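Local coordinates for cerato-platanin-like protein (Moniliophthora perniciosa, PDB 3SUK) that is of unknown function but belongs to the secreted cerato-platanin family and folds as a double-psi beta-barrel, at residues P42-P45 against H46-A49; N102-A105 against V106-G109. One frame throughout, in Å; residues are numbered along the deposited sequence.

Contact 1: residues P42-P45 against H46-A49; sequences PTFP and HIGA
His46 closes a type VI turn on Thr43: its N donates to Thr43 O at 2.7 Å, across Phe44 and the cis peptide that precedes Pro45. The donor stands above the Thr43 carbonyl plane, 36° out of it. A second bond runs the other way, from Thr43 OG1 to His46 O at 2.9 Å; with chi1 at 56°, OG1 lies between Thr43's own N and carbonyl carbon and faces that oxygen. His46 is also the centre of an inverse gamma turn, closed by a weak bond from Ile47 N to Pro45 O (2.9 Å). The His46 side chain leaves past the turn, with CB 3.2 Å from Thr43 O and the imidazole lying obliquely to that oxygen. Pro45 CB sits 3.8 Å above the plane of the Phe44 ring, over its centre, while Ile47 CD1 reaches the edge of the same ring, 3.8 Å from Phe44 CD1. The type VI turn and the inverse gamma turn lead straight into strand 47-50. His46 NE2 is hydrogen-bonded to Glu99 OE1 of helix 94-101, the same helix touches Pro45 through Ala95 and Glu99, and strand 74-83 packs Val81 on Thr43, Ile78 on His46 and Ile83 on Ile47.

Contact 2: residues N102-A105 against V106-G109; sequences NGNA and VALG
Asn104 and Leu108 are joined by the first of two backbone bonds that make a single alpha-helical turn, helix 105-108, set just after the Schellman motif in which helix 94-101 ends at Asn102. Leu108 N donates to Asn104 O at 2.9 Å, with an N-H...O angle of 160°. One residue on, Gly109 N gives its hydrogen to Ala105 O, also at 2.9 Å. Both are ordinary i to i+4 bonds, and Gly109, with positive phi, is where the chain leaves the helix. Ala107 N lies 3.4 Å from Asn104 O, but at too poor an angle to share it.

Asn104 occupies the N-cap position without capping through its side chain. Its amide turns back instead, ND2 donating to Thr101 O near the end of the preceding helix. The helix start is served from that same helix: Asp98 OD1 accepts from Ala105 N. The carboxylate thus satisfies the first helical N-H and probably also interacts favourably with the helix dipole.

Leu108 carbons also crowd round the oxygen of the first bond. Leu108 CG, anti to its carbonyl carbon, stays beside its own backbone N (chi1 -66°), which leaves CB, CG and CD1 flanking the Asn104 carbonyl oxygen. Phe71 of strand 64-71 touches both Asn104 and Leu108 and ties the turn to the sheet, whereas Ala105 packs on Gln94 and Met97. Leu108 CB lies 3.3 Å from Asn104 O, and the branch tip CD1 rests 3.9 Å from Asn104 CB.

Contacts 1 and 2 do not touch: their centres are 17 Å apart and their nearest atoms about 11 Å. Helix 94-101 connects them, meeting 42-49 through Ala95 and Glu99 and 102-109 through Gln94, Met97, Asp98 and Thr101. Two of its acidic side chains do comparable work, Glu99 holding an imidazole in contact 1 and Asp98 a backbone N-H in contact 2. The centre of contact 1 lies about 5 Å from the centre of the chain, that of contact 2 about 16 Å. Contact 1 feeds strand 47-50; contact 2 comes just ahead of strand 110-118. In their shared six-stranded sheet two strands lie between them either way round, 74-83 and 64-71 or 90-92 and 4-8.

Contact 1: residues P42-P45 against H46-A49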
loop_
_atom_site.group_PDB
_atom_site.type_symbol
_atom_site.label_atom_id
_atom_site.label_comp_id
_atom_site.label_asym_id
_atom_site.label_seq_id
_atom_site.Cartn_x
_atom_site.Cartn_y
_atom_site.Cartn_z
ATOM N N PRO A 42 6.369 -3.620 8.376
ATOM C CA PRO A 42 5.858 -4.781 9.098
ATOM C C PRO A 42 4.752 -5.557 8.392
ATOM O O PRO A 42 4.554 -6.692 8.666
ATOM C CB PRO A 42 5.371 -4.183 10.439
ATOM C CG PRO A 42 6.179 -2.991 10.615
ATOM C CD PRO A 42 6.353 -2.429 9.235
ATOM N N THR A 43 4.029 -4.914 7.492
ATOM C CA THR A 43 2.928 -5.561 6.789
ATOM C C THR A 43 3.367 -6.144 5.431
ATOM O O THR A 43 2.572 -6.628 4.709
ATOM C CB THR A 43 1.800 -4.537 6.574
ATOM O OG1 THR A 43 2.344 -3.423 5.890
ATOM C CG2 THR A 43 1.260 -4.028 7.916
ATOM N N PHE A 44 4.642 -6.079 5.101
ATOM C CA PHE A 44 5.063 -6.457 3.762
ATOM C C PHE A 44 4.578 -7.888 3.496
ATOM O O PHE A 44 4.727 -8.741 4.327
ATOM C CB PHE A 44 6.604 -6.441 3.641
ATOM C CG PHE A 44 7.097 -6.847 2.268
ATOM C CD1 PHE A 44 7.230 -5.915 1.288
ATOM C CD2 PHE A 44 7.393 -8.161 1.971
ATOM C CE1 PHE A 44 7.659 -6.252 0.035
ATOM C CE2 PHE A 44 7.832 -8.496 0.718
ATOM C CZ PHE A 44 7.959 -7.524 -0.240
ATOM N N PRO A 45 4.019 -8.161 2.326
ATOM C CA PRO A 45 4.026 -7.334 1.110
ATOM C C PRO A 45 2.793 -6.444 0.992
ATOM O O PRO A 45 2.516 -5.998 -0.079
ATOM C CB PRO A 45 3.983 -8.389 0.006
ATOM C CG PRO A 45 3.098 -9.433 0.571
ATOM C CD PRO A 45 3.475 -9.495 2.064
ATOM N N HIS A 46 2.104 -6.206 2.094
ATOM C CA HIS A 46 0.965 -5.290 2.061
ATOM C C HIS A 46 1.496 -3.863 2.157
ATOM O O HIS A 46 1.446 -3.235 3.174
ATOM C CB HIS A 46 -0.002 -5.548 3.221
ATOM C CG HIS A 46 -0.579 -6.926 3.254
ATOM N ND1 HIS A 46 -1.347 -7.384 4.296
ATOM C CD2 HIS A 46 -0.492 -7.942 2.377
ATOM C CE1 HIS A 46 -1.693 -8.633 4.062
ATOM N NE2 HIS A 46 -1.195 -8.996 2.901
ATOM N N ILE A 47 2.026 -3.396 1.037
ATOM C CA ILE A 47 2.561 -2.045 0.934
ATOM C C ILE A 47 2.198 -1.469 -0.430
ATOM O O ILE A 47 1.908 -2.206 -1.343
ATOM C CB ILE A 47 4.089 -1.986 1.113
ATOM C CG1 ILE A 47 4.781 -2.857 0.072
ATOM C CG2 ILE A 47 4.519 -2.362 2.544
ATOM C CD1 ILE A 47 6.238 -2.540 -0.153
ATOM N N GLY A 48 2.194 -0.152 -0.520
ATOM C CA GLY A 48 1.911 0.478 -1.789
ATOM C C GLY A 48 1.937 1.989 -1.767
ATOM O O GLY A 48 2.199 2.613 -0.778
ATOM N N ALA A 49 1.611 2.543 -2.926
ATOM C CA ALA A 49 1.452 3.969 -3.105
ATOM C C ALA A 49 -0.022 4.342 -2.879
ATOM O O ALA A 49 -0.867 3.497 -3.115
ATOM C CB ALA A 49 1.892 4.362 -4.514
#

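Contact 2: residues N102-A105 against V106-G109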
loop_
_atom_site.group_PDB
_atom_site.type_symbol
_atom_site.label_atom_id
_atom_site.label_comp_id
_atom_site.label_asym_id
_atom_site.label_seq_id
_atom_site.Cartn_x
_atom_site.Cartn_y
_atom_site.Cartn_z
ATOM N N ASN A 102 -8.164 -13.155 -4.078
ATOM C CA ASN A 102 -7.988 -14.599 -4.164
ATOM C C ASN A 102 -7.161 -15.015 -5.379
ATOM O O ASN A 102 -7.469 -15.946 -6.007
ATOM C CB ASN A 102 -9.350 -15.353 -4.134
ATOM C CG ASN A 102 -9.206 -16.832 -3.862
ATOM O OD1 ASN A 102 -8.468 -17.246 -3.017
ATOM N ND2 ASN A 102 -9.979 -17.607 -4.556
ATOM N N GLY A 103 -6.093 -14.264 -5.651
ATOM C CA GLY A 103 -5.205 -14.600 -6.749
ATOM C C GLY A 103 -5.615 -14.164 -8.121
ATOM O O GLY A 103 -5.314 -14.863 -9.065
ATOM N N ASN A 104 -6.330 -13.045 -8.227
ATOM C CA ASN A 104 -6.828 -12.508 -9.460
ATOM C C ASN A 104 -6.309 -11.115 -9.857
ATOM O O ASN A 104 -6.926 -10.402 -10.572
ATOM C CB ASN A 104 -8.364 -12.563 -9.449
ATOM C CG ASN A 104 -8.890 -13.982 -9.570
ATOM O OD1 ASN A 104 -9.043 -14.493 -10.659
ATOM N ND2 ASN A 104 -9.180 -14.574 -8.458
ATOM N N ALA A 105 -5.137 -10.761 -9.329
ATOM C CA ALA A 105 -4.617 -9.418 -9.547
ATOM C C ALA A 105 -4.335 -9.085 -10.990
ATOM O O ALA A 105 -4.769 -8.103 -11.494
ATOM C CB ALA A 105 -3.333 -9.237 -8.734
ATOM N N VAL A 106 -3.590 -9.979 -11.645
ATOM C CA VAL A 106 -3.297 -9.804 -13.056
ATOM C C VAL A 106 -4.549 -9.905 -13.925
ATOM O O VAL A 106 -4.758 -9.135 -14.797
ATOM C CB VAL A 106 -2.213 -10.789 -13.518
ATOM C CG1 VAL A 106 -1.955 -10.600 -14.981
ATOM C CG2 VAL A 106 -0.913 -10.585 -12.724
ATOM N N ALA A 107 -5.399 -10.858 -13.577
ATOM C CA ALA A 107 -6.645 -11.073 -14.321
ATOM C C ALA A 107 -7.579 -9.854 -14.253
ATOM O O ALA A 107 -8.243 -9.536 -15.198
ATOM C CB ALA A 107 -7.336 -12.283 -13.828
ATOM N N LEU A 108 -7.673 -9.250 -13.081
ATOM C CA LEU A 108 -8.461 -8.014 -12.923
ATOM C C LEU A 108 -7.842 -6.679 -13.390
ATOM O O LEU A 108 -8.435 -5.870 -13.985
ATOM C CB LEU A 108 -8.971 -7.942 -11.494
ATOM C CG LEU A 108 -9.977 -9.049 -11.208
ATOM C CD1 LEU A 108 -10.207 -9.117 -9.731
ATOM C CD2 LEU A 108 -11.296 -8.833 -11.954
ATOM N N GLY A 109 -6.583 -6.531 -13.076
ATOM C CA GLY A 109 -5.814 -5.336 -13.375
ATOM C C GLY A 109 -6.062 -4.102 -12.531
ATOM O O GLY A 109 -5.191 -3.700 -11.808
#